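Local coordinates for protein ribokinase (Arabidopsis thaliana, PDB 6ILS) that catalyses the magnesium-dependent transfer of a phosphoryl group from ATP to O-5 of D-ribose, giving D-ribose 5-phosphate, and works as a homodimer, at residues B[4-9]-B[134-139]; B[55-60]-B[84-89]; B[128-133]-B[151-156]; B[138-143]-B[163-168]. All coordinates share one frame; numbering follows the deposited sequence.

Contact 1: residues B[4-9]-B[134-139]; sequences PLVVVG and RNAGIV
Val6 meets the other segment through both its backbone N-H and one of its methyls. The N-H points almost straight at Ile138 O: the N to O distance is 2.9 Å and the angle at the hydrogen 176°. From the backbone outward, Val6 CB lies 3.9 Å from Ala136 CB. The two methyls then part. CG1 stands anti to the backbone N (chi1 177°), which places CG2 beside that N, on the side where the loop before strand 138-143 passes; CG2 accordingly rests on Ala136 CB at 3.5 Å. The carbonyl of Val6 takes a CA-H...O contact from Val139 CA, 3.2 Å from Val6 O. The bridges Leu5 with Ile138 and Val6 with Val139, on opposite faces of the sheet, mark a pairing of neighbouring parallel strands in the central sheet of the ribokinase-like (PfkB) alpha/beta fold. On the Leu5 face the meeting is between Leu5 CD1 and Ile138 CG2, 3.7 Å apart. Where the strands begin, Gly137 N donates to Pro4 O over 2.8 Å, less straight than the bond at Val6, with 155° at the hydrogen. The Pro4 ring also lies against the loop, its CD 3.4 Å from Asn135 O. In the fold, strand 5-8 sits between strands 56-63 and 138-143 of the large sheet: Leu5 and Val7 make backbone hydrogen bonds to Tyr57, while Ile138 packs on Ala266, Met269 and Val270 of helix 257-270.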
loop_
_atom_site.group_PDB
_atom_site.type_symbol
_atom_site.label_atom_id
_atom_site.label_comp_id
_atom_site.label_asym_id
_atom_site.label_seq_id
_atom_site.Cartn_x
_atom_site.Cartn_y
_atom_site.Cartn_z
ATOM N N PRO B 4 2.339 -28.300 17.465
ATOM C CA PRO B 4 2.251 -26.852 17.294
ATOM C C PRO B 4 0.864 -26.328 17.016
ATOM O O PRO B 4 -0.015 -27.052 16.521
ATOM C CB PRO B 4 3.149 -26.599 16.076
ATOM C CG PRO B 4 3.043 -27.866 15.288
ATOM C CD PRO B 4 3.003 -28.955 16.325
ATOM N N LEU B 5 0.683 -25.047 17.335
ATOM C CA LEU B 5 -0.445 -24.292 16.804
ATOM C C LEU B 5 -0.201 -24.071 15.327
ATOM O O LEU B 5 0.815 -23.480 14.929
ATOM C CB LEU B 5 -0.616 -22.945 17.521
ATOM C CG LEU B 5 -1.473 -21.892 16.800
ATOM C CD1 LEU B 5 -2.927 -22.331 16.744
ATOM C CD2 LEU B 5 -1.356 -20.529 17.493
ATOM N N VAL B 6 -1.121 -24.550 14.499
ATOM C CA VAL B 6 -0.999 -24.316 13.064
ATOM C C VAL B 6 -2.131 -23.453 12.543
ATOM O O VAL B 6 -3.307 -23.803 12.632
ATOM C CB VAL B 6 -0.953 -25.631 12.281
ATOM C CG1 VAL B 6 -0.889 -25.334 10.779
ATOM C CG2 VAL B 6 0.232 -26.437 12.730
ATOM N N VAL B 7 -1.758 -22.284 12.031
ATOM C CA VAL B 7 -2.699 -21.319 11.500
ATOM C C VAL B 7 -2.641 -21.367 9.988
ATOM O O VAL B 7 -1.587 -21.119 9.389
ATOM C CB VAL B 7 -2.378 -19.870 11.983
ATOM C CG1 VAL B 7 -3.421 -18.890 11.468
ATOM C CG2 VAL B 7 -2.274 -19.827 13.526
ATOM N N VAL B 8 -3.763 -21.705 9.370
ATOM C CA VAL B 8 -3.860 -21.662 7.932
ATOM C C VAL B 8 -4.776 -20.517 7.585
ATOM O O VAL B 8 -5.938 -20.484 7.994
ATOM C CB VAL B 8 -4.393 -22.987 7.342
ATOM C CG1 VAL B 8 -4.369 -22.913 5.802
ATOM C CG2 VAL B 8 -3.549 -24.161 7.848
ATOM N N GLY B 9 -4.270 -19.534 6.851
ATOM C CA GLY B 9 -5.131 -18.424 6.551
ATOM C C GLY B 9 -4.438 -17.285 5.848
ATOM O O GLY B 9 -3.452 -17.487 5.129
ATOM N N ARG B 134 -1.547 -32.164 9.833
ATOM C CA ARG B 134 -1.663 -33.491 10.417
ATOM C C ARG B 134 -0.783 -33.661 11.658
ATOM O O ARG B 134 -1.021 -34.551 12.477
ATOM C CB ARG B 134 -1.325 -34.560 9.367
ATOM C CG ARG B 134 -2.406 -34.682 8.304
ATOM C CD ARG B 134 -2.179 -35.880 7.415
ATOM N NE ARG B 134 -3.182 -35.967 6.360
ATOM C CZ ARG B 134 -2.953 -35.688 5.079
ATOM N NH1 ARG B 134 -3.935 -35.805 4.193
ATOM N NH2 ARG B 134 -1.741 -35.311 4.681
ATOM N N ASN B 135 0.229 -32.813 11.804
ATOM C CA ASN B 135 1.078 -32.854 12.998
ATOM C C ASN B 135 0.699 -31.812 14.050
ATOM O O ASN B 135 1.371 -31.693 15.071
ATOM C CB ASN B 135 2.552 -32.662 12.628
ATOM C CG ASN B 135 3.121 -33.838 11.863
ATOM O OD1 ASN B 135 2.534 -34.919 11.837
ATOM N ND2 ASN B 135 4.281 -33.636 11.247
ATOM N N ALA B 136 -0.365 -31.055 13.806
ATOM C CA ALA B 136 -0.702 -29.943 14.697
ATOM C C ALA B 136 -1.217 -30.418 16.059
ATOM O O ALA B 136 -1.724 -31.534 16.188
ATOM C CB ALA B 136 -1.734 -29.045 14.042
ATOM N N GLY B 137 -1.080 -29.567 17.072
ATOM C CA GLY B 137 -1.796 -29.739 18.327
ATOM C C GLY B 137 -3.164 -29.085 18.269
ATOM O O GLY B 137 -4.085 -29.485 18.977
ATOM N N ILE B 138 -3.301 -28.075 17.412
ATOM C CA ILE B 138 -4.555 -27.344 17.266
ATOM C C ILE B 138 -4.456 -26.513 15.997
ATOM O O ILE B 138 -3.384 -26.025 15.661
ATOM C CB ILE B 138 -4.857 -26.454 18.513
ATOM C CG1 ILE B 138 -6.252 -25.856 18.424
ATOM C CG2 ILE B 138 -3.805 -25.339 18.691
ATOM C CD1 ILE B 138 -6.835 -25.481 19.786
ATOM N N VAL B 139 -5.549 -26.394 15.260
ATOM C CA VAL B 139 -5.519 -25.693 13.981
ATOM C C VAL B 139 -6.511 -24.536 13.977
ATOM O O VAL B 139 -7.640 -24.698 14.442
ATOM C CB VAL B 139 -5.830 -26.672 12.796
ATOM C CG1 VAL B 139 -5.991 -25.915 11.487
ATOM C CG2 VAL B 139 -4.739 -27.712 12.685
#

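Contact 2: residues B[55-60]-B[84-89]; sequences PTYFVG and LDYVRS
Tyr57 and Tyr86 both set CG beside the backbone N and anti to the carbonyl carbon (chi1 -74° and -62°), and these torsions bring their rings together. Tyr57 CD2 comes to the edge of the Tyr86 ring, 3.9 Å from Tyr86 CD2, while Asp85 OD2 lies at the edge of the Tyr57 ring, 3.7 Å from CE2. With an alanine at Tyr57, the edge of the Tyr86 ring would probably lose its aromatic neighbour and a gap would open beside it. Val59 CG2 touches Tyr86 CB, at the root of that side chain, at 3.9 Å. Between the backbones a water replaces direct pairing: it donates to Phe58 O and accepts from Tyr86 N, each at 2.8 Å. Further on, Val87 CG2 packs 3.7 Å from Phe58 CD2, and a direct bond forms from Arg88 N to Gly60 O (3.1 Å, 166° at the hydrogen). The type I turn from Leu84 to Val87 leads into this parallel pairing. Strands 56-63 and 87-90, joined through helix 66-75, form a beta-alpha-beta unit at one edge of the large sheet; Ile132 of helix 131-134 packs on Tyr57, Val59 and Tyr86, and Tyr86 OH is hydrogen-bonded to Glu131.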
loop_
_atom_site.group_PDB
_atom_site.type_symbol
_atom_site.label_atom_id
_atom_site.label_comp_id
_atom_site.label_asym_id
_atom_site.label_seq_id
_atom_site.Cartn_x
_atom_site.Cartn_y
_atom_site.Cartn_z
ATOM N N PRO B 55 4.798 -23.070 20.114
ATOM C CA PRO B 55 5.314 -23.361 18.786
ATOM C C PRO B 55 4.203 -23.097 17.767
ATOM O O PRO B 55 3.248 -23.751 17.835
ATOM C CB PRO B 55 5.589 -24.866 18.806
ATOM C CG PRO B 55 5.777 -25.191 20.245
ATOM C CD PRO B 55 4.996 -24.174 21.030
ATOM N N THR B 56 4.444 -22.181 16.840
ATOM C CA THR B 56 3.382 -21.751 15.925
ATOM C C THR B 56 3.850 -21.709 14.469
ATOM O O THR B 56 4.885 -21.105 14.164
ATOM C CB THR B 56 2.860 -20.354 16.323
ATOM O OG1 THR B 56 2.307 -20.411 17.646
ATOM C CG2 THR B 56 1.782 -19.881 15.358
ATOM N N TYR B 57 3.092 -22.354 13.584
ATOM C CA TYR B 57 3.330 -22.339 12.151
ATOM C C TYR B 57 2.240 -21.533 11.461
ATOM O O TYR B 57 1.068 -21.638 11.825
ATOM C CB TYR B 57 3.321 -23.769 11.571
ATOM C CG TYR B 57 4.551 -24.556 11.909
ATOM C CD1 TYR B 57 4.729 -25.081 13.181
ATOM C CD2 TYR B 57 5.548 -24.760 10.967
ATOM C CE1 TYR B 57 5.863 -25.785 13.509
ATOM C CE2 TYR B 57 6.692 -25.468 11.288
ATOM C CZ TYR B 57 6.840 -25.980 12.555
ATOM O OH TYR B 57 7.969 -26.685 12.887
ATOM N N PHE B 58 2.617 -20.761 10.450
ATOM C CA PHE B 58 1.647 -20.079 9.613
ATOM C C PHE B 58 1.707 -20.691 8.223
ATOM O O PHE B 58 2.775 -20.734 7.605
ATOM C CB PHE B 58 1.924 -18.564 9.552
ATOM C CG PHE B 58 1.049 -17.826 8.569
ATOM C CD1 PHE B 58 -0.335 -17.858 8.693
ATOM C CD2 PHE B 58 1.604 -17.092 7.544
ATOM C CE1 PHE B 58 -1.162 -17.197 7.807
ATOM C CE2 PHE B 58 0.788 -16.410 6.642
ATOM C CZ PHE B 58 -0.604 -16.452 6.778
ATOM N N VAL B 59 0.565 -21.184 7.755
ATOM C CA VAL B 59 0.431 -21.678 6.392
ATOM C C VAL B 59 -0.356 -20.676 5.561
ATOM O O VAL B 59 -1.538 -20.396 5.816
ATOM C CB VAL B 59 -0.271 -23.051 6.350
ATOM C CG1 VAL B 59 -0.396 -23.545 4.893
ATOM C CG2 VAL B 59 0.464 -24.039 7.225
ATOM N N GLY B 60 0.296 -20.103 4.558
ATOM C CA GLY B 60 -0.332 -19.026 3.837
ATOM C C GLY B 60 0.368 -18.787 2.513
ATOM O O GLY B 60 1.399 -19.395 2.244
ATOM N N LEU B 84 7.891 -20.228 9.538
ATOM C CA LEU B 84 7.375 -19.865 8.226
ATOM C C LEU B 84 7.627 -20.906 7.129
ATOM O O LEU B 84 7.439 -20.605 5.954
ATOM C CB LEU B 84 7.975 -18.522 7.792
ATOM C CG LEU B 84 7.588 -17.356 8.721
ATOM C CD1 LEU B 84 8.172 -16.031 8.245
ATOM C CD2 LEU B 84 6.075 -17.259 8.795
ATOM N N ASP B 85 8.020 -22.122 7.514
ATOM C CA ASP B 85 8.395 -23.154 6.531
ATOM C C ASP B 85 7.336 -23.383 5.447
ATOM O O ASP B 85 7.678 -23.701 4.304
ATOM C CB ASP B 85 8.697 -24.506 7.209
ATOM C CG ASP B 85 9.381 -24.369 8.566
ATOM O OD1 ASP B 85 9.615 -23.242 9.051
ATOM O OD2 ASP B 85 9.740 -25.420 9.136
ATOM N N TYR B 86 6.057 -23.229 5.791
ATOM C CA TYR B 86 4.985 -23.575 4.865
ATOM C C TYR B 86 4.300 -22.376 4.244
ATOM O O TYR B 86 3.216 -22.487 3.679
ATOM C CB TYR B 86 3.950 -24.451 5.566
ATOM C CG TYR B 86 4.563 -25.735 6.017
ATOM C CD1 TYR B 86 4.588 -26.845 5.183
ATOM C CD2 TYR B 86 5.137 -25.840 7.267
ATOM C CE1 TYR B 86 5.172 -28.028 5.592
ATOM C CE2 TYR B 86 5.721 -27.014 7.681
ATOM C CZ TYR B 86 5.740 -28.102 6.843
ATOM O OH TYR B 86 6.326 -29.273 7.275
ATOM N N VAL B 87 4.949 -21.228 4.336
ATOM C CA VAL B 87 4.516 -20.072 3.585
ATOM C C VAL B 87 5.082 -20.216 2.181
ATOM O O VAL B 87 6.259 -20.530 2.016
ATOM C CB VAL B 87 4.999 -18.750 4.219
ATOM C CG1 VAL B 87 4.585 -17.579 3.350
ATOM C CG2 VAL B 87 4.441 -18.592 5.648
ATOM N N ARG B 88 4.243 -20.023 1.176
ATOM C CA ARG B 88 4.711 -20.027 -0.201
ATOM C C ARG B 88 4.424 -18.686 -0.844
ATOM O O ARG B 88 3.388 -18.078 -0.579
ATOM C CB ARG B 88 4.044 -21.141 -1.009
ATOM C CG ARG B 88 4.451 -22.535 -0.605
ATOM C CD ARG B 88 3.976 -23.555 -1.631
ATOM N NE ARG B 88 4.256 -24.926 -1.201
ATOM C CZ ARG B 88 4.047 -26.005 -1.950
ATOM N NH1 ARG B 88 3.560 -25.878 -3.179
ATOM N NH2 ARG B 88 4.331 -27.212 -1.472
ATOM N N SER B 89 5.343 -18.230 -1.693
ATOM C CA SER B 89 5.166 -16.973 -2.417
ATOM C C SER B 89 5.071 -17.230 -3.926
ATOM O O SER B 89 5.733 -18.130 -4.443
ATOM C CB SER B 89 6.314 -16.012 -2.111
ATOM O OG SER B 89 6.461 -15.815 -0.710
HETATM O O HOH W 1 4.863 -22.490 8.206
#

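Contact 3: residues B[128-133]-B[151-156]; sequences DDLEIV and IQVAKA
Leu130 and Val133 meet Val153 and Ala156 of helix 147-158, one of the helices that pack on the large sheet of this PfkB-family kinase. The contact is almost wholly apolar: no hydrogen bond crosses it, and the nearest CA atoms, those of Leu130 and Val153, are 7.0 Å apart, so side chains bridge the two backbones. Val153 and Ala156 are three residues apart, which puts both on one side of helix 147-158; Leu130 comes just before the weakly bonded helix that carries Val133. Among the methyl contacts, Ala156 CB is the shared point. Leu130 CD1 approaches it to 4.1 Å, and Val133 CG2 reaches the same carbon at an equal distance. The rotation of Val133 explains how it serves two partners: CG1 lies beside the backbone N, anti to the carbonyl carbon (chi1 -51°), and CG2 between the N and that carbon, so one branch is directed to Val153 and the other to Ala156. The other Leu130 branch, CD2, has a looser approach to Val153 CG2, 4.4 Å away.

Polar groups are engaged around this apolar patch. The side chain of Gln152 bonds to Met125 N and Glu123 O, tying helix 147-158 to the loop ahead of Asp128, and to Ser148 OG within the helix; Asp129 forms a salt bridge with Arg88. Val153 also packs on Val139 and Leu141, so the helix touches strand 138-143 through the same residue that meets Val133. There the valine side chains cross at an oblique angle, with Val133 CG1 and Val153 CG1 4.1 Å apart.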
loop_
_atom_site.group_PDB
_atom_site.type_symbol
_atom_site.label_atom_id
_atom_site.label_comp_id
_atom_site.label_asym_id
_atom_site.label_seq_id
_atom_site.Cartn_x
_atom_site.Cartn_y
_atom_site.Cartn_z
ATOM N N ASP B 128 1.897 -32.963 1.521
ATOM C CA ASP B 128 2.950 -32.397 2.344
ATOM C C ASP B 128 2.745 -30.898 2.477
ATOM O O ASP B 128 3.542 -30.209 3.112
ATOM C CB ASP B 128 4.336 -32.728 1.784
ATOM C CG ASP B 128 4.929 -33.997 2.411
ATOM O OD1 ASP B 128 5.320 -33.957 3.598
ATOM O OD2 ASP B 128 4.995 -35.038 1.719
ATOM N N ASP B 129 1.668 -30.400 1.876
ATOM C CA ASP B 129 1.080 -29.145 2.327
ATOM C C ASP B 129 0.298 -29.454 3.589
ATOM O O ASP B 129 0.278 -28.662 4.524
ATOM C CB ASP B 129 0.148 -28.514 1.288
ATOM C CG ASP B 129 0.874 -28.053 0.038
ATOM O OD1 ASP B 129 1.874 -27.312 0.163
ATOM O OD2 ASP B 129 0.403 -28.391 -1.070
ATOM N N LEU B 130 -0.336 -30.627 3.596
ATOM C CA LEU B 130 -1.188 -31.065 4.697
ATOM C C LEU B 130 -0.444 -31.795 5.803
ATOM O O LEU B 130 -1.038 -32.123 6.826
ATOM C CB LEU B 130 -2.298 -31.977 4.180
ATOM C CG LEU B 130 -3.343 -31.370 3.252
ATOM C CD1 LEU B 130 -4.325 -32.442 2.803
ATOM C CD2 LEU B 130 -4.067 -30.212 3.929
ATOM N N GLU B 131 0.840 -32.066 5.609
ATOM C CA GLU B 131 1.600 -32.769 6.638
ATOM C C GLU B 131 1.670 -31.954 7.928
ATOM O O GLU B 131 1.645 -32.513 9.025
ATOM C CB GLU B 131 3.015 -33.090 6.158
ATOM C CG GLU B 131 3.867 -31.852 5.895
ATOM C CD GLU B 131 5.353 -32.128 6.000
ATOM O OE1 GLU B 131 5.724 -33.258 6.399
ATOM O OE2 GLU B 131 6.147 -31.212 5.687
ATOM N N ILE B 132 1.748 -30.631 7.800
ATOM C CA ILE B 132 1.911 -29.800 8.981
ATOM C C ILE B 132 0.614 -29.770 9.780
ATOM O O ILE B 132 0.663 -29.794 11.008
ATOM C CB ILE B 132 2.377 -28.353 8.635
ATOM C CG1 ILE B 132 2.675 -27.563 9.916
ATOM C CG2 ILE B 132 1.381 -27.633 7.748
ATOM C CD1 ILE B 132 3.616 -28.266 10.873
ATOM N N VAL B 133 -0.534 -29.767 9.100
ATOM C CA VAL B 133 -1.805 -29.749 9.812
ATOM C C VAL B 133 -2.043 -31.104 10.465
ATOM O O VAL B 133 -2.617 -31.188 11.550
ATOM C CB VAL B 133 -3.001 -29.354 8.895
ATOM C CG1 VAL B 133 -2.683 -28.067 8.135
ATOM C CG2 VAL B 133 -3.381 -30.456 7.931
ATOM N N ILE B 151 -12.006 -26.217 3.784
ATOM C CA ILE B 151 -12.670 -27.522 3.876
ATOM C C ILE B 151 -11.639 -28.640 3.864
ATOM O O ILE B 151 -11.662 -29.520 4.714
ATOM C CB ILE B 151 -13.707 -27.698 2.748
ATOM C CG1 ILE B 151 -14.927 -26.824 3.039
ATOM C CG2 ILE B 151 -14.120 -29.167 2.630
ATOM C CD1 ILE B 151 -15.860 -26.647 1.878
ATOM N N GLN B 152 -10.675 -28.564 2.953
ATOM C CA GLN B 152 -9.650 -29.587 2.862
ATOM C C GLN B 152 -8.789 -29.676 4.119
ATOM O O GLN B 152 -8.397 -30.766 4.537
ATOM C CB GLN B 152 -8.760 -29.338 1.631
ATOM C CG GLN B 152 -9.510 -29.430 0.301
ATOM C CD GLN B 152 -8.621 -29.108 -0.889
ATOM O OE1 GLN B 152 -7.570 -29.727 -1.087
ATOM N NE2 GLN B 152 -9.025 -28.112 -1.668
ATOM N N VAL B 153 -8.470 -28.532 4.719
ATOM C CA VAL B 153 -7.648 -28.540 5.927
ATOM C C VAL B 153 -8.415 -29.164 7.098
ATOM O O VAL B 153 -7.904 -30.026 7.808
ATOM C CB VAL B 153 -7.194 -27.103 6.294
ATOM C CG1 VAL B 153 -6.596 -27.065 7.701
ATOM C CG2 VAL B 153 -6.196 -26.602 5.265
ATOM N N ALA B 154 -9.648 -28.719 7.284
ATOM C CA ALA B 154 -10.453 -29.180 8.409
ATOM C C ALA B 154 -10.671 -30.689 8.324
ATOM O O ALA B 154 -10.512 -31.401 9.314
ATOM C CB ALA B 154 -11.767 -28.455 8.439
ATOM N N LYS B 155 -10.997 -31.172 7.126
ATOM C CA LYS B 155 -11.218 -32.609 6.920
ATOM C C LYS B 155 -9.953 -33.411 7.181
ATOM O O LYS B 155 -10.009 -34.514 7.724
ATOM C CB LYS B 155 -11.737 -32.878 5.505
ATOM C CG LYS B 155 -13.192 -32.499 5.349
ATOM C CD LYS B 155 -13.749 -32.858 3.985
ATOM C CE LYS B 155 -15.199 -32.410 3.898
ATOM N NZ LYS B 155 -15.878 -32.875 2.652
ATOM N N ALA B 156 -8.804 -32.840 6.833
ATOM C CA ALA B 156 -7.525 -33.510 7.062
ATOM C C ALA B 156 -7.208 -33.617 8.550
ATOM O O ALA B 156 -6.405 -34.453 8.964
ATOM C CB ALA B 156 -6.397 -32.778 6.339
#

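Contact 4: residues B[138-143]-B[163-168]; sequences IVLLQR and PVILDV
Leu140 and Ile165 lie side by side, pointing the same way, with Leu140 CD2 3.6 Å from Ile165 CB, in the tightly packed part of the contact. Four backbone hydrogen bonds run from Pro163 to Asp167 between the parallel strands: Val139 O receives Ile165 N, Ile165 O receives Leu141 N at 2.8 Å, and Val139 N to Pro163 O and Asp167 N to Leu141 O complete the set. Asp167 N comes in 29° off the plane of the Leu141 carbonyl, though the bond is straight at the hydrogen. On the face opposite Leu140, Leu141 CD1 touches Val164 CG1 at 3.8 Å. Packing stays tight at the buried Arg143 end: Gln142 CA is 3.2 Å from Asp167 O, and Arg143 CG lies 3.7 Å from that same oxygen. Bent at chi2 and chi3, the Arg143 chain takes NH2 to a salt bridge with Asp147, and one water lies between NH1 and Val168 O, its proton to the latter not assured. The looser side is at partly exposed Pro163, where Ile138 crosses the proline ring at about a right angle: CG1 lies 3.8 Å from Pro163 CG, and CD1 runs on to Ile165 CD1 at 4.0 Å. A glycine in place of Ile138 would probably leave the Pro163 ring and the end of Ile165 without this apolar neighbour. Helix 147-158 links these strands in a beta-alpha-beta crossover and packs on Val139, Leu141 and Val164; helix 257-270 meets Leu140 and Ile165 and brings Asp259, the predicted proton acceptor, against Asp167, itself salt-bridged to Lys225, predicted to bind ATP.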
loop_
_atom_site.group_PDB
_atom_site.type_symbol
_atom_site.label_atom_id
_atom_site.label_comp_id
_atom_site.label_asym_id
_atom_site.label_seq_id
_atom_site.Cartn_x
_atom_site.Cartn_y
_atom_site.Cartn_z
ATOM N N ILE B 138 -3.301 -28.075 17.412
ATOM C CA ILE B 138 -4.555 -27.344 17.266
ATOM C C ILE B 138 -4.456 -26.513 15.997
ATOM O O ILE B 138 -3.384 -26.025 15.661
ATOM C CB ILE B 138 -4.857 -26.454 18.513
ATOM C CG1 ILE B 138 -6.252 -25.856 18.424
ATOM C CG2 ILE B 138 -3.805 -25.339 18.691
ATOM C CD1 ILE B 138 -6.835 -25.481 19.786
ATOM N N VAL B 139 -5.549 -26.394 15.260
ATOM C CA VAL B 139 -5.519 -25.693 13.981
ATOM C C VAL B 139 -6.511 -24.536 13.977
ATOM O O VAL B 139 -7.640 -24.698 14.442
ATOM C CB VAL B 139 -5.830 -26.672 12.796
ATOM C CG1 VAL B 139 -5.991 -25.915 11.487
ATOM C CG2 VAL B 139 -4.739 -27.712 12.685
ATOM N N LEU B 140 -6.082 -23.365 13.479
ATOM C CA LEU B 140 -6.926 -22.170 13.416
ATOM C C LEU B 140 -7.127 -21.726 11.984
ATOM O O LEU B 140 -6.148 -21.584 11.255
ATOM C CB LEU B 140 -6.297 -20.982 14.182
ATOM C CG LEU B 140 -5.953 -21.082 15.651
ATOM C CD1 LEU B 140 -5.779 -19.657 16.257
ATOM C CD2 LEU B 140 -6.978 -21.909 16.402
ATOM N N LEU B 141 -8.388 -21.510 11.610
ATOM C CA LEU B 141 -8.805 -21.022 10.299
ATOM C C LEU B 141 -9.623 -19.745 10.453
ATOM O O LEU B 141 -10.195 -19.495 11.526
ATOM C CB LEU B 141 -9.645 -22.102 9.586
ATOM C CG LEU B 141 -9.051 -23.508 9.607
ATOM C CD1 LEU B 141 -10.080 -24.533 9.091
ATOM C CD2 LEU B 141 -7.730 -23.582 8.766
ATOM N N GLN B 142 -9.689 -18.936 9.394
ATOM C CA GLN B 142 -10.612 -17.811 9.330
ATOM C C GLN B 142 -11.279 -17.815 7.948
ATOM O O GLN B 142 -11.156 -18.788 7.211
ATOM C CB GLN B 142 -9.906 -16.470 9.575
ATOM C CG GLN B 142 -8.765 -16.540 10.589
ATOM C CD GLN B 142 -7.515 -17.215 10.014
ATOM O OE1 GLN B 142 -7.140 -17.007 8.844
ATOM N NE2 GLN B 142 -6.878 -18.026 10.829
ATOM N N ARG B 143 -11.957 -16.730 7.589
ATOM C CA ARG B 143 -12.631 -16.711 6.295
ATOM C C ARG B 143 -12.091 -15.653 5.352
ATOM O O ARG B 143 -12.838 -14.847 4.798
ATOM C CB ARG B 143 -14.119 -16.555 6.515
ATOM C CG ARG B 143 -14.626 -17.698 7.368
ATOM C CD ARG B 143 -16.028 -18.120 7.015
ATOM N NE ARG B 143 -16.185 -18.526 5.616
ATOM C CZ ARG B 143 -17.131 -18.029 4.825
ATOM N NH1 ARG B 143 -17.954 -17.104 5.301
ATOM N NH2 ARG B 143 -17.248 -18.434 3.566
ATOM N N PRO B 163 -8.110 -30.535 17.589
ATOM C CA PRO B 163 -9.185 -29.528 17.500
ATOM C C PRO B 163 -8.996 -28.480 16.393
ATOM O O PRO B 163 -7.888 -28.004 16.163
ATOM C CB PRO B 163 -9.162 -28.865 18.876
ATOM C CG PRO B 163 -7.817 -29.165 19.432
ATOM C CD PRO B 163 -7.355 -30.440 18.846
ATOM N N VAL B 164 -10.083 -28.141 15.716
ATOM C CA VAL B 164 -10.070 -27.131 14.669
ATOM C C VAL B 164 -10.992 -25.995 15.029
ATOM O O VAL B 164 -12.182 -26.212 15.301
ATOM C CB VAL B 164 -10.511 -27.715 13.309
ATOM C CG1 VAL B 164 -10.488 -26.637 12.232
ATOM C CG2 VAL B 164 -9.621 -28.875 12.930
ATOM N N ILE B 165 -10.449 -24.782 15.030
ATOM C CA ILE B 165 -11.219 -23.581 15.313
ATOM C C ILE B 165 -11.386 -22.750 14.057
ATOM O O ILE B 165 -10.406 -22.434 13.373
ATOM C CB ILE B 165 -10.525 -22.708 16.423
ATOM C CG1 ILE B 165 -10.323 -23.539 17.691
ATOM C CG2 ILE B 165 -11.336 -21.442 16.673
ATOM C CD1 ILE B 165 -9.624 -22.791 18.830
ATOM N N LEU B 166 -12.626 -22.396 13.751
ATOM C CA LEU B 166 -12.917 -21.528 12.639
ATOM C C LEU B 166 -13.411 -20.183 13.143
ATOM O O LEU B 166 -14.494 -20.065 13.730
ATOM C CB LEU B 166 -13.954 -22.167 11.694
ATOM C CG LEU B 166 -14.472 -21.256 10.587
ATOM C CD1 LEU B 166 -13.375 -20.914 9.555
ATOM C CD2 LEU B 166 -15.685 -21.908 9.878
ATOM N N ASP B 167 -12.583 -19.170 12.923
ATOM C CA ASP B 167 -12.939 -17.792 13.199
ATOM C C ASP B 167 -13.795 -17.363 12.032
ATOM O O ASP B 167 -13.455 -17.647 10.877
ATOM C CB ASP B 167 -11.664 -16.942 13.367
ATOM C CG ASP B 167 -11.929 -15.448 13.388
ATOM O OD1 ASP B 167 -13.067 -15.021 13.648
ATOM O OD2 ASP B 167 -10.968 -14.681 13.128
ATOM N N VAL B 168 -14.917 -16.715 12.317
ATOM C CA VAL B 168 -15.882 -16.407 11.268
ATOM C C VAL B 168 -15.494 -15.101 10.604
ATOM O O VAL B 168 -16.019 -14.737 9.554
ATOM C CB VAL B 168 -17.329 -16.365 11.836
ATOM C CG1 VAL B 168 -18.341 -16.068 10.746
ATOM C CG2 VAL B 168 -17.653 -17.694 12.442
HETATM O O HOH W 2 -17.668 -15.212 7.552
#

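Overall arrangement
Contacts 1, 2 and 4 lie in one large sheet, in which strands 87-90, 56-63, 5-8, 138-143 and 164-170 follow one another in parallel. Contact 1 lies among the other three: its centre is about 10 Å from that of contact 2 and about 9 Å from those of contacts 3 and 4, and it shares Ile138 and Val139 with contact 4. Contact 3 packs helices 131-134 and 147-158 against one face of this sheet. Along the chain, contact 2 is nested within the loop closed by contact 1, and contact 3 alternates with contacts 1 and 4. Strand 5-8 lies between two beta-alpha-beta units, 56-63/87-90 and 138-143/164-170, and contact 4 reaches towards bound ATP and ribose.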